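Local atomic coordinates of polyketide Synthase III (Ectocarpus siliculosus, PDB entry 4B0N), a protein that probably acts as a type III polyketide synthase, an acyltransferase of the chalcone and stilbene synthase family linked to phlorotannin monomer biosynthesis in a brown alga. Residues S86-Y92 and W356-Y362; I219-S225 and F243-A249. All blocks are in the same frame, centred on the assembly; numbering follows the deposited sequence.

Contact 2 lies in the core: residues 219-225 and 243-249 lie on neighbouring strands in the mixed sheet of the N-terminal half, all buried and joined by regular backbone bonds. Contact 1 is only partly buried and bridges the two halves of the chain, setting residues 86-92 against the end of helix 353-362; charged and aromatic side chains carry much of it. Their centres lie about 14 Å apart, and contact 2 is nested along the chain within the loop that contact 1 closes. They meet where Tyr92 O probably accepts from Asp245 N and Arg91 NH1 makes a weak hydrogen bond to Phe243 O. Both touch the bound arachidonic acid, through Arg91 in contact 1 and through Ser224 and Phe243 in contact 2.

Contact 1. Residues S86-Y92 and W356-Y362; sequences SRIGSRY and WAVLGEY. With ACD (arachidonic acid), chain D.
The guanidinium of Arg87 lies over one face of the Trp356 indole, its plane 28° from that of the ring and its CZ 4.3 Å from the centroid of the six-membered ring: a cation-pi stack, with the charge also paired to Glu349. At the other end of the contact, Glu361 OE2 sits at the edge of the Tyr92 ring and takes the hydrogen bond of Tyr92 OH at 2.7 Å. The Tyr92 and Tyr362 rings meet obliquely, CE1 of Tyr92 coming to 3.4 Å from CD1 of Tyr362. Glu361 CG covers one face of the Tyr362 ring, and Phe372 packs edge-to-face with it.

This is a seam between the two halves of a thiolase-like fold: the loop and short strand 90-93 of the N-terminal half run against the end of helix 353-362 of the C-terminal half. Glu361 CB points off from the strand, yet the side chain folds back at chi2 (59°), which brings its carboxylate round to Tyr92. Arg56 binds both members of that pair, meeting the carboxylate as a salt bridge and the tyrosine hydroxyl through its NE.

Backbone bonds carry the middle of the contact, with one side-chain hydroxyl added. Gly360 O is held by two donors, Gly89 N at 2.8 Å on a lone pair and Ser90 N at 3.2 Å nearly along the C=O axis, while Ser90 OG donates to Glu361 O. Beside them Leu359 CD1 fills the bend of the loop, touching the carbonyl oxygens of Ser86 and Arg87 and 3.6 Å from Ile88 CG1. Arg91 leads away from the helix with its chain extended; Gln59 binds its NE, and its NH1 lies 3.5 Å from C18 of the arachidonic acid.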
loop_
_atom_site.group_PDB
_atom_site.type_symbol
_atom_site.label_atom_id
_atom_site.label_comp_id
_atom_site.label_asym_id
_atom_site.label_seq_id
_atom_site.Cartn_x
_atom_site.Cartn_y
_atom_site.Cartn_z
ATOM N N SER A 86 2.313 0.330 -32.255
ATOM C CA SER A 86 2.453 0.405 -30.800
ATOM C C SER A 86 3.666 1.218 -30.356
ATOM O O SER A 86 3.744 1.632 -29.194
ATOM C CB SER A 86 2.521 -1.002 -30.196
ATOM O OG SER A 86 3.722 -1.662 -30.559
ATOM N N ARG A 87 4.600 1.436 -31.284
ATOM C CA ARG A 87 5.887 2.097 -31.012
ATOM C C ARG A 87 6.761 1.292 -30.043
ATOM O O ARG A 87 7.740 1.802 -29.499
ATOM C CB ARG A 87 5.689 3.539 -30.514
ATOM C CG ARG A 87 5.215 4.532 -31.568
ATOM C CD ARG A 87 6.372 5.258 -32.241
ATOM N NE ARG A 87 6.049 6.652 -32.553
ATOM C CZ ARG A 87 6.931 7.561 -32.967
ATOM N NH1 ARG A 87 8.209 7.235 -33.126
ATOM N NH2 ARG A 87 6.539 8.803 -33.217
ATOM N N ILE A 88 6.392 0.031 -29.841
ATOM C CA ILE A 88 7.146 -0.888 -28.995
ATOM C C ILE A 88 7.883 -1.889 -29.884
ATOM O O ILE A 88 7.267 -2.579 -30.703
ATOM C CB ILE A 88 6.229 -1.627 -27.993
ATOM C CG1 ILE A 88 5.616 -0.634 -27.002
ATOM C CG2 ILE A 88 6.995 -2.712 -27.248
ATOM C CD1 ILE A 88 4.343 -1.113 -26.338
ATOM N N GLY A 89 9.204 -1.945 -29.727
ATOM C CA GLY A 89 10.037 -2.857 -30.502
ATOM C C GLY A 89 10.284 -4.155 -29.764
ATOM O O GLY A 89 10.436 -5.212 -30.381
ATOM N N SER A 90 10.317 -4.063 -28.436
ATOM C CA SER A 90 10.606 -5.197 -27.564
ATOM C C SER A 90 10.131 -4.920 -26.142
ATOM O O SER A 90 9.868 -3.770 -25.780
ATOM C CB SER A 90 12.109 -5.489 -27.554
ATOM O OG SER A 90 12.850 -4.362 -27.116
ATOM N N ARG A 91 10.014 -5.983 -25.347
ATOM C CA ARG A 91 9.728 -5.875 -23.912
ATOM C C ARG A 91 10.144 -7.143 -23.161
ATOM O O ARG A 91 10.311 -8.203 -23.765
ATOM C CB ARG A 91 8.261 -5.497 -23.640
ATOM C CG ARG A 91 7.230 -6.312 -24.395
ATOM C CD ARG A 91 5.905 -5.581 -24.501
ATOM N NE ARG A 91 5.021 -6.259 -25.446
ATOM C CZ ARG A 91 3.970 -7.003 -25.108
ATOM N NH1 ARG A 91 3.630 -7.161 -23.835
ATOM N NH2 ARG A 91 3.243 -7.583 -26.054
ATOM N N TYR A 92 10.320 -7.018 -21.848
ATOM C CA TYR A 92 10.892 -8.089 -21.028
ATOM C C TYR A 92 9.837 -8.842 -20.218
ATOM O O TYR A 92 8.923 -8.237 -19.657
ATOM C CB TYR A 92 11.967 -7.524 -20.094
ATOM C CG TYR A 92 13.151 -6.906 -20.805
ATOM C CD1 TYR A 92 13.043 -5.670 -21.442
ATOM C CD2 TYR A 92 14.385 -7.553 -20.829
ATOM C CE1 TYR A 92 14.124 -5.105 -22.094
ATOM C CE2 TYR A 92 15.476 -6.992 -21.476
ATOM C CZ TYR A 92 15.337 -5.769 -22.105
ATOM O OH TYR A 92 16.412 -5.206 -22.753
ATOM N N TRP A 356 9.800 7.979 -25.446
ATOM C CA TRP A 356 9.663 7.076 -26.588
ATOM C C TRP A 356 10.669 5.964 -26.524
ATOM O O TRP A 356 10.362 4.819 -26.859
ATOM C CB TRP A 356 9.814 7.832 -27.901
ATOM C CG TRP A 356 8.662 8.755 -28.214
ATOM C CD1 TRP A 356 8.676 10.148 -28.253
ATOM C CD2 TRP A 356 7.281 8.380 -28.549
ATOM N NE1 TRP A 356 7.439 10.642 -28.577
ATOM C CE2 TRP A 356 6.555 9.639 -28.766
ATOM C CE3 TRP A 356 6.598 7.175 -28.682
ATOM C CZ2 TRP A 356 5.209 9.665 -29.100
ATOM C CZ3 TRP A 356 5.239 7.214 -29.021
ATOM C CH2 TRP A 356 4.564 8.429 -29.225
ATOM N N ALA A 357 11.881 6.302 -26.085
ATOM C CA ALA A 357 12.985 5.350 -25.988
ATOM C C ALA A 357 12.701 4.223 -24.990
ATOM O O ALA A 357 12.972 3.052 -25.276
ATOM C CB ALA A 357 14.278 6.072 -25.632
ATOM N N VAL A 358 12.157 4.581 -23.828
ATOM C CA VAL A 358 11.793 3.600 -22.812
ATOM C C VAL A 358 10.680 2.706 -23.346
ATOM O O VAL A 358 10.794 1.482 -23.313
ATOM C CB VAL A 358 11.387 4.279 -21.485
ATOM C CG1 VAL A 358 10.651 3.314 -20.564
ATOM C CG2 VAL A 358 12.618 4.836 -20.787
ATOM N N LEU A 359 9.626 3.337 -23.862
ATOM C CA LEU A 359 8.475 2.644 -24.446
ATOM C C LEU A 359 8.884 1.656 -25.539
ATOM O O LEU A 359 8.420 0.518 -25.555
ATOM C CB LEU A 359 7.477 3.675 -24.997
ATOM C CG LEU A 359 6.007 3.346 -25.291
ATOM C CD1 LEU A 359 5.796 2.936 -26.741
ATOM C CD2 LEU A 359 5.424 2.322 -24.323
ATOM N N GLY A 360 9.763 2.096 -26.437
ATOM C CA GLY A 360 10.233 1.266 -27.546
ATOM C C GLY A 360 11.044 0.054 -27.121
ATOM O O GLY A 360 10.953 -1.013 -27.741
ATOM N N GLU A 361 11.828 0.219 -26.059
ATOM C CA GLU A 361 12.736 -0.827 -25.593
ATOM C C GLU A 361 12.105 -1.746 -24.546
ATOM O O GLU A 361 12.384 -2.948 -24.525
ATOM C CB GLU A 361 14.039 -0.200 -25.067
ATOM C CG GLU A 361 15.007 -1.142 -24.349
ATOM C CD GLU A 361 15.487 -2.312 -25.199
ATOM O OE1 GLU A 361 15.424 -2.240 -26.448
ATOM O OE2 GLU A 361 15.941 -3.315 -24.608
ATOM N N TYR A 362 11.245 -1.181 -23.699
ATOM C CA TYR A 362 10.719 -1.896 -22.532
ATOM C C TYR A 362 9.199 -2.069 -22.511
ATOM O O TYR A 362 8.686 -2.924 -21.788
ATOM C CB TYR A 362 11.147 -1.189 -21.241
ATOM C CG TYR A 362 12.632 -0.931 -21.102
ATOM C CD1 TYR A 362 13.525 -1.974 -20.848
ATOM C CD2 TYR A 362 13.143 0.363 -21.199
ATOM C CE1 TYR A 362 14.885 -1.737 -20.715
ATOM C CE2 TYR A 362 14.500 0.610 -21.065
ATOM C CZ TYR A 362 15.367 -0.440 -20.822
ATOM O OH TYR A 362 16.717 -0.194 -20.687
HETATM C C1 ACD D . -2.639 1.569 -16.418
HETATM C C2 ACD D . -2.762 1.016 -15.015
HETATM C C3 ACD D . -2.012 -0.308 -14.915
HETATM C C4 ACD D . -2.718 -1.270 -13.968
HETATM C C5 ACD D . -2.228 -2.679 -14.200
HETATM C C6 ACD D . -2.727 -3.694 -13.498
HETATM C C7 ACD D . -2.210 -5.091 -13.741
HETATM C C8 ACD D . -2.919 -5.755 -14.896
HETATM C C9 ACD D . -2.286 -6.705 -15.583
HETATM C C10 ACD D . -2.968 -7.397 -16.740
HETATM C C11 ACD D . -2.215 -7.137 -18.020
HETATM C C12 ACD D . -1.895 -8.147 -18.825
HETATM C C13 ACD D . -1.146 -7.869 -20.106
HETATM C C14 ACD D . 0.040 -8.795 -20.245
HETATM C C15 ACD D . 0.925 -8.583 -21.218
HETATM C C16 ACD D . 2.119 -9.490 -21.386
HETATM C C17 ACD D . 1.762 -10.608 -22.359
HETATM C C18 ACD D . 2.440 -10.442 -23.714
HETATM C C19 ACD D . 1.473 -10.818 -24.829
HETATM C C20 ACD D . 2.182 -10.918 -26.160
HETATM O O1 ACD D . -2.333 2.774 -16.569
#

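Contact 2. Residues I219-S225 and F243-A249; sequences ICVELSS and FADGCAA. With ACD (arachidonic acid), chain D.
Ile219 spreads its two branches over the neighbouring strand: CG1 rests 3.8 Å from Ala249 CB, and CG2 comes to 3.9 Å from Cys247 SG. The small methyl of Ala249 gives the isoleucine its shallow seat, and the sulfur, turned anti to its own backbone N (chi1 176°), forms the bump between Ile219 and Val221. Val136 and Val139 of helix 121-146 close over this row, with Leu174 of helix 170-177 against Ile219.

On the other face the relief is low, Cys220 beside Ala248 and Glu222 beside Gly246. Glu222 keeps its CB beside Gly246, but its carboxylate leads off to Ser161, Ser162, Thr163 and Ser367.

The two strands run antiparallel, at 177°, in the five-stranded mixed sheet of the N-terminal half of the thiolase-like fold. Cys220 and Ala248 make a hydrogen-bonded pair, Cys220 N to Ala248 O 2.8 Å and Ala248 N to Cys220 O 2.9 Å, and Glu222 with Gly246 repeats it.

At Ser224 and Ser225 the chain bends, and Asp245 fills the hollow there. Its OD1 takes Ser225 N at 2.8 Å on the syn lone pair; its OD2 meets Ser225 OG at a distance too short to be taken at face value. The Leu223 side chain crosses that of Asp245 at about a right angle, its CG 3.6 Å from Asp245 OD2. An alanine here would remove both oxygens and is likely to leave the N-H of Ser225 without its acceptor and open a gap beside Leu223.

Ser224 OG donates to Ala244 O from above the carbonyl plane, tying the two segments beside the arachidonic acid. Ser224 O is 3.3 Å from ligand C14, and the Phe243 ring turns its edge to the chain, CD2 lying 3.6 Å from C11 of the arachidonic acid.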
loop_
_atom_site.group_PDB
_atom_site.type_symbol
_atom_site.label_atom_id
_atom_site.label_comp_id
_atom_site.label_asym_id
_atom_site.label_seq_id
_atom_site.Cartn_x
_atom_site.Cartn_y
_atom_site.Cartn_z
ATOM N N ILE A 219 11.335 1.039 -3.970
ATOM C CA ILE A 219 11.456 0.064 -5.054
ATOM C C ILE A 219 10.122 -0.181 -5.742
ATOM O O ILE A 219 9.145 -0.578 -5.104
ATOM C CB ILE A 219 12.020 -1.291 -4.563
ATOM C CG1 ILE A 219 13.261 -1.079 -3.692
ATOM C CG2 ILE A 219 12.344 -2.193 -5.750
ATOM C CD1 ILE A 219 13.793 -2.335 -3.039
ATOM N N CYS A 220 10.095 0.062 -7.047
ATOM C CA CYS A 220 8.955 -0.300 -7.880
ATOM C C CYS A 220 9.238 -1.596 -8.622
ATOM O O CYS A 220 10.246 -1.723 -9.319
ATOM C CB CYS A 220 8.628 0.813 -8.866
ATOM S SG CYS A 220 7.986 2.287 -8.054
ATOM N N VAL A 221 8.343 -2.558 -8.448
ATOM C CA VAL A 221 8.462 -3.844 -9.110
ATOM C C VAL A 221 7.133 -4.167 -9.758
ATOM O O VAL A 221 6.073 -3.925 -9.178
ATOM C CB VAL A 221 8.885 -4.966 -8.132
ATOM C CG1 VAL A 221 7.870 -5.132 -7.005
ATOM C CG2 VAL A 221 9.103 -6.279 -8.873
ATOM N N GLU A 222 7.198 -4.704 -10.969
ATOM C CA GLU A 222 5.997 -5.027 -11.713
ATOM C C GLU A 222 6.214 -6.210 -12.639
ATOM O O GLU A 222 7.221 -6.284 -13.344
ATOM C CB GLU A 222 5.538 -3.810 -12.506
ATOM C CG GLU A 222 4.058 -3.536 -12.364
ATOM C CD GLU A 222 3.697 -2.879 -11.042
ATOM O OE1 GLU A 222 4.201 -1.771 -10.761
ATOM O OE2 GLU A 222 2.895 -3.469 -10.289
ATOM N N LEU A 223 5.261 -7.139 -12.614
ATOM C CA LEU A 223 5.274 -8.312 -13.484
ATOM C C LEU A 223 3.888 -8.546 -14.069
ATOM O O LEU A 223 3.113 -9.347 -13.542
ATOM C CB LEU A 223 5.729 -9.560 -12.718
ATOM C CG LEU A 223 7.212 -9.851 -12.489
ATOM C CD1 LEU A 223 7.800 -8.999 -11.376
ATOM C CD2 LEU A 223 7.360 -11.321 -12.146
ATOM N N SER A 224 3.576 -7.839 -15.153
ATOM C CA SER A 224 2.304 -8.034 -15.851
ATOM C C SER A 224 2.283 -9.297 -16.729
ATOM O O SER A 224 1.235 -9.662 -17.268
ATOM C CB SER A 224 1.909 -6.780 -16.650
ATOM O OG SER A 224 2.983 -6.274 -17.420
ATOM N N SER A 225 3.428 -9.972 -16.850
ATOM C CA SER A 225 3.523 -11.206 -17.642
ATOM C C SER A 225 2.989 -12.432 -16.904
ATOM O O SER A 225 3.010 -13.545 -17.433
ATOM C CB SER A 225 4.965 -11.464 -18.097
ATOM O OG SER A 225 5.769 -11.941 -17.030
ATOM N N PHE A 243 1.616 -3.829 -22.095
ATOM C CA PHE A 243 2.147 -4.068 -20.749
ATOM C C PHE A 243 3.311 -5.055 -20.722
ATOM O O PHE A 243 3.333 -6.019 -21.488
ATOM C CB PHE A 243 1.043 -4.530 -19.787
ATOM C CG PHE A 243 0.004 -3.479 -19.491
ATOM C CD1 PHE A 243 0.317 -2.119 -19.546
ATOM C CD2 PHE A 243 -1.283 -3.848 -19.125
ATOM C CE1 PHE A 243 -0.641 -1.155 -19.266
ATOM C CE2 PHE A 243 -2.243 -2.888 -18.839
ATOM C CZ PHE A 243 -1.923 -1.540 -18.911
ATOM N N ALA A 244 4.267 -4.803 -19.825
ATOM C CA ALA A 244 5.495 -5.599 -19.718
ATOM C C ALA A 244 6.010 -5.698 -18.278
ATOM O O ALA A 244 5.383 -5.186 -17.350
ATOM C CB ALA A 244 6.567 -5.018 -20.622
ATOM N N ASP A 245 7.156 -6.355 -18.103
ATOM C CA ASP A 245 7.758 -6.548 -16.783
ATOM C C ASP A 245 8.998 -5.682 -16.584
ATOM O O ASP A 245 9.795 -5.507 -17.510
ATOM C CB ASP A 245 8.131 -8.017 -16.577
ATOM C CG ASP A 245 6.927 -8.943 -16.573
ATOM O OD1 ASP A 245 5.852 -8.561 -17.081
ATOM O OD2 ASP A 245 7.065 -10.068 -16.053
ATOM N N GLY A 246 9.160 -5.156 -15.370
ATOM C CA GLY A 246 10.302 -4.301 -15.034
ATOM C C GLY A 246 10.435 -3.944 -13.563
ATOM O O GLY A 246 9.488 -4.079 -12.790
ATOM N N CYS A 247 11.625 -3.483 -13.185
ATOM C CA CYS A 247 11.902 -3.057 -11.817
ATOM C C CYS A 247 12.900 -1.899 -11.758
ATOM O O CYS A 247 13.872 -1.853 -12.515
ATOM C CB CYS A 247 12.405 -4.232 -10.976
ATOM S SG CYS A 247 12.903 -3.800 -9.291
ATOM N N ALA A 248 12.641 -0.968 -10.846
ATOM C CA ALA A 248 13.515 0.178 -10.626
ATOM C C ALA A 248 13.508 0.571 -9.160
ATOM O O ALA A 248 12.468 0.524 -8.502
ATOM C CB ALA A 248 13.089 1.350 -11.493
ATOM N N ALA A 249 14.674 0.956 -8.653
ATOM C CA ALA A 249 14.817 1.336 -7.251
ATOM C C ALA A 249 15.522 2.679 -7.095
ATOM O O ALA A 249 16.277 3.107 -7.972
ATOM C CB ALA A 249 15.549 0.251 -6.477
HETATM C C1 ACD D . -2.639 1.569 -16.418
HETATM C C2 ACD D . -2.762 1.016 -15.015
HETATM C C3 ACD D . -2.012 -0.308 -14.915
HETATM C C4 ACD D . -2.718 -1.270 -13.968
HETATM C C5 ACD D . -2.228 -2.679 -14.200
HETATM C C6 ACD D . -2.727 -3.694 -13.498
HETATM C C7 ACD D . -2.210 -5.091 -13.741
HETATM C C8 ACD D . -2.919 -5.755 -14.896
HETATM C C9 ACD D . -2.286 -6.705 -15.583
HETATM C C10 ACD D . -2.968 -7.397 -16.740
HETATM C C11 ACD D . -2.215 -7.137 -18.020
HETATM C C12 ACD D . -1.895 -8.147 -18.825
HETATM C C13 ACD D . -1.146 -7.869 -20.106
HETATM C C14 ACD D . 0.040 -8.795 -20.245
HETATM C C15 ACD D . 0.925 -8.583 -21.218
HETATM C C16 ACD D . 2.119 -9.490 -21.386
HETATM C C17 ACD D . 1.762 -10.608 -22.359
HETATM C C18 ACD D . 2.440 -10.442 -23.714
HETATM C C19 ACD D . 1.473 -10.818 -24.829
HETATM C C20 ACD D . 2.182 -10.918 -26.160
HETATM O O1 ACD D . -2.333 2.774 -16.569
#